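Local coordinates for RimK-related lysine biosynthesis protein (PDB 5K2M) that probably acts as an ATP-dependent, magnesium-requiring ligase of the RimK family, LysX subfamily, in amino-acid biosynthesis, at residues A[126-131]-A[245-250]. Residues are numbered along the deposited sequence; the frame is centred on the assembly and turned at random.
Sequences GSWGRL and NMEFKN. With ADP (adenosine-5'-diphosphate), chain O; PO4 (phosphate ion), chain P.
A single side-chain hydrogen bond, Trp-128 to Glu-247, joins the phosphate-binding loop between strands 119-122 and 133-135 to the segment leading into helix 249-255, across the active-site cleft. The indole NE1 lies 2.8 Å from Glu-247 OE1, with a bent N-H...O angle of 143°. OE1 receives it on its syn side, 28° out of the carboxylate plane, and sits somewhat off the indole plane too. Glu-247 can span the gap because its chain runs extended beyond CG (chi2 176°), carrying the carboxylate to the pyrrole edge of the indole. OE2 of the same carboxylate forms a salt bridge with Arg-11, so each oxygen has its own partner.

This is the glycine-rich loop of an ATP-grasp fold, the lid over the nucleotide phosphates. Its type I' turn, Ser-127 to Arg-130, is closed by Arg-130 N to Ser-127 O at 3.1 Å and presents Gly-129 N to the beta-phosphate oxygen O2B of ADP at 2.7 Å. The phosphate ion, probably from the crystallisation liquor, lies next to it: Ser-127 OG is 2.7 Å from its O4, and Trp-128 N is 3.2 Å from its O2. That O2 also lies in the indole plane, 3.5 Å from Trp-128 CD1. Arg-173 binds the same ion. A phenylalanine in place of Trp-128 would probably leave Glu-247 OE1 without its indole donor and the loop without this link to 245-250. Asn-245 and Glu-247 N also hydrogen-bond to the chain of another protein, which packs against the Trp-128 side chain through its backbone.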
loop_
_atom_site.group_PDB
_atom_site.type_symbol
_atom_site.label_atom_id
_atom_site.label_comp_id
_atom_site.label_asym_id
_atom_site.label_seq_id
_atom_site.Cartn_x
_atom_site.Cartn_y
_atom_site.Cartn_z
ATOM N N GLY A 126 -37.274 -25.648 -7.566
ATOM C CA GLY A 126 -37.657 -26.889 -6.914
ATOM C C GLY A 126 -37.587 -28.142 -7.775
ATOM O O GLY A 126 -37.305 -28.078 -8.967
ATOM N N SER A 127 -37.831 -29.277 -7.119
ATOM C CA SER A 127 -37.944 -30.592 -7.735
ATOM C C SER A 127 -38.841 -31.486 -6.859
ATOM O O SER A 127 -39.257 -31.085 -5.763
ATOM C CB SER A 127 -36.551 -31.224 -7.884
ATOM O OG SER A 127 -36.572 -32.394 -8.693
ATOM N N TRP A 128 -39.118 -32.698 -7.345
ATOM C CA TRP A 128 -39.912 -33.700 -6.617
ATOM C C TRP A 128 -41.348 -33.263 -6.280
ATOM O O TRP A 128 -41.955 -33.810 -5.366
ATOM C CB TRP A 128 -39.200 -34.124 -5.308
ATOM C CG TRP A 128 -37.903 -34.839 -5.480
ATOM C CD1 TRP A 128 -37.397 -35.358 -6.634
ATOM C CD2 TRP A 128 -36.964 -35.165 -4.445
ATOM N NE1 TRP A 128 -36.192 -35.974 -6.388
ATOM C CE2 TRP A 128 -35.901 -35.872 -5.053
ATOM C CE3 TRP A 128 -36.919 -34.931 -3.064
ATOM C CZ2 TRP A 128 -34.793 -36.338 -4.332
ATOM C CZ3 TRP A 128 -35.819 -35.396 -2.344
ATOM C CH2 TRP A 128 -34.768 -36.097 -2.986
ATOM N N GLY A 129 -41.889 -32.284 -6.999
ATOM C CA GLY A 129 -43.220 -31.752 -6.696
ATOM C C GLY A 129 -43.332 -30.882 -5.448
ATOM O O GLY A 129 -44.443 -30.599 -4.979
ATOM N N ARG A 130 -42.186 -30.439 -4.935
ATOM C CA ARG A 130 -42.084 -29.605 -3.735
ATOM C C ARG A 130 -42.758 -28.237 -3.913
ATOM O O ARG A 130 -42.491 -27.527 -4.903
ATOM C CB ARG A 130 -40.592 -29.395 -3.421
ATOM C CG ARG A 130 -40.256 -28.493 -2.240
ATOM C CD ARG A 130 -38.762 -28.523 -1.925
ATOM N NE ARG A 130 -38.239 -29.891 -1.951
ATOM C CZ ARG A 130 -37.321 -30.360 -2.800
ATOM N NH1 ARG A 130 -36.752 -29.578 -3.711
ATOM N NH2 ARG A 130 -36.966 -31.639 -2.728
ATOM N N LEU A 131 -43.625 -27.873 -2.966
ATOM C CA LEU A 131 -44.242 -26.532 -2.927
ATOM C C LEU A 131 -45.125 -26.216 -4.158
ATOM O O LEU A 131 -45.442 -25.057 -4.419
ATOM C CB LEU A 131 -43.135 -25.466 -2.760
ATOM C CG LEU A 131 -42.943 -24.684 -1.446
ATOM C CD1 LEU A 131 -43.682 -25.247 -0.250
ATOM C CD2 LEU A 131 -41.466 -24.518 -1.129
ATOM N N ASN A 245 -30.386 -33.118 -13.342
ATOM C CA ASN A 245 -29.781 -34.185 -12.521
ATOM C C ASN A 245 -30.748 -35.349 -12.435
ATOM O O ASN A 245 -31.247 -35.695 -11.372
ATOM C CB ASN A 245 -29.393 -33.695 -11.115
ATOM C CG ASN A 245 -28.486 -34.694 -10.357
ATOM O OD1 ASN A 245 -28.012 -35.696 -10.910
ATOM N ND2 ASN A 245 -28.245 -34.411 -9.076
ATOM N N MET A 246 -31.011 -35.938 -13.589
ATOM C CA MET A 246 -32.035 -36.976 -13.738
ATOM C C MET A 246 -31.982 -38.113 -12.708
ATOM O O MET A 246 -30.929 -38.700 -12.451
ATOM C CB MET A 246 -31.949 -37.566 -15.148
ATOM C CG MET A 246 -30.599 -38.180 -15.501
ATOM S SD MET A 246 -30.549 -38.978 -17.120
ATOM C CE MET A 246 -31.035 -37.620 -18.165
ATOM N N GLU A 247 -33.125 -38.420 -12.113
ATOM C CA GLU A 247 -33.304 -39.719 -11.478
ATOM C C GLU A 247 -33.983 -40.619 -12.501
ATOM O O GLU A 247 -34.702 -40.138 -13.391
ATOM C CB GLU A 247 -34.105 -39.610 -10.172
ATOM C CG GLU A 247 -33.278 -39.158 -8.964
ATOM C CD GLU A 247 -34.121 -38.972 -7.712
ATOM O OE1 GLU A 247 -35.063 -38.172 -7.760
ATOM O OE2 GLU A 247 -33.850 -39.616 -6.676
ATOM N N PHE A 248 -33.731 -41.920 -12.403
ATOM C CA PHE A 248 -34.200 -42.862 -13.418
ATOM C C PHE A 248 -34.359 -44.316 -12.976
ATOM O O PHE A 248 -34.656 -45.175 -13.812
ATOM C CB PHE A 248 -33.269 -42.795 -14.647
ATOM C CG PHE A 248 -31.818 -43.048 -14.336
ATOM C CD1 PHE A 248 -31.335 -44.344 -14.185
ATOM C CD2 PHE A 248 -30.925 -41.989 -14.218
ATOM C CE1 PHE A 248 -29.998 -44.575 -13.898
ATOM C CE2 PHE A 248 -29.590 -42.209 -13.942
ATOM C CZ PHE A 248 -29.122 -43.502 -13.779
ATOM N N LYS A 249 -34.201 -44.607 -11.685
ATOM C CA LYS A 249 -34.205 -45.994 -11.248
ATOM C C LYS A 249 -35.534 -46.685 -11.550
ATOM O O LYS A 249 -35.541 -47.864 -11.907
ATOM C CB LYS A 249 -33.833 -46.139 -9.766
ATOM C CG LYS A 249 -34.878 -45.668 -8.767
ATOM C CD LYS A 249 -34.366 -45.836 -7.345
ATOM C CE LYS A 249 -35.422 -45.462 -6.317
ATOM N NZ LYS A 249 -35.769 -44.009 -6.355
ATOM N N ASN A 250 -36.647 -45.966 -11.411
ATOM C CA ASN A 250 -37.952 -46.547 -11.739
ATOM C C ASN A 250 -38.138 -46.626 -13.251
ATOM O O ASN A 250 -38.693 -47.605 -13.757
ATOM C CB ASN A 250 -39.106 -45.767 -11.094
ATOM C CG ASN A 250 -39.024 -45.751 -9.574
ATOM O OD1 ASN A 250 -39.066 -46.801 -8.914
ATOM N ND2 ASN A 250 -38.908 -44.563 -9.010
HETATM P PB ADP O . -40.970 -30.521 -10.170
HETATM O O1B ADP O . -41.246 -31.925 -10.632
HETATM O O2B ADP O . -41.199 -30.297 -8.695
HETATM O O3B ADP O . -39.649 -29.941 -10.611
HETATM P PA ADP O . -43.113 -29.988 -12.043
HETATM O O1A ADP O . -42.566 -31.128 -12.880
HETATM O O2A ADP O . -43.460 -28.742 -12.792
HETATM O O3A ADP O . -42.124 -29.602 -10.839
HETATM O "O5'" ADP O . -44.424 -30.481 -11.263
HETATM C "C5'" ADP O . -44.477 -31.735 -10.622
HETATM C "C4'" ADP O . -45.709 -32.496 -11.081
HETATM O "O4'" ADP O . -46.884 -31.748 -10.746
HETATM C "C3'" ADP O . -45.782 -32.765 -12.575
HETATM O "O3'" ADP O . -45.135 -33.998 -12.929
HETATM C "C2'" ADP O . -47.281 -32.814 -12.800
HETATM O "O2'" ADP O . -47.830 -34.089 -12.473
HETATM C "C1'" ADP O . -47.835 -31.827 -11.801
HETATM N N9 ADP O . -47.982 -30.503 -12.421
HETATM C C8 ADP O . -47.060 -29.518 -12.438
HETATM N N7 ADP O . -47.500 -28.437 -13.106
HETATM C C5 ADP O . -48.736 -28.742 -13.543
HETATM C C6 ADP O . -49.780 -28.049 -14.296
HETATM N N6 ADP O . -49.581 -26.790 -14.740
HETATM N N1 ADP O . -50.927 -28.719 -14.525
HETATM C C2 ADP O . -51.136 -29.970 -14.092
HETATM N N3 ADP O . -50.236 -30.666 -13.398
HETATM C C4 ADP O . -49.045 -30.108 -13.096
HETATM P P PO4 P . -38.663 -33.915 -11.087
HETATM O O1 PO4 P . -39.909 -33.940 -11.940
HETATM O O2 PO4 P . -38.861 -34.678 -9.785
HETATM O O3 PO4 P . -37.552 -34.563 -11.877
HETATM O O4 PO4 P . -38.307 -32.504 -10.724
#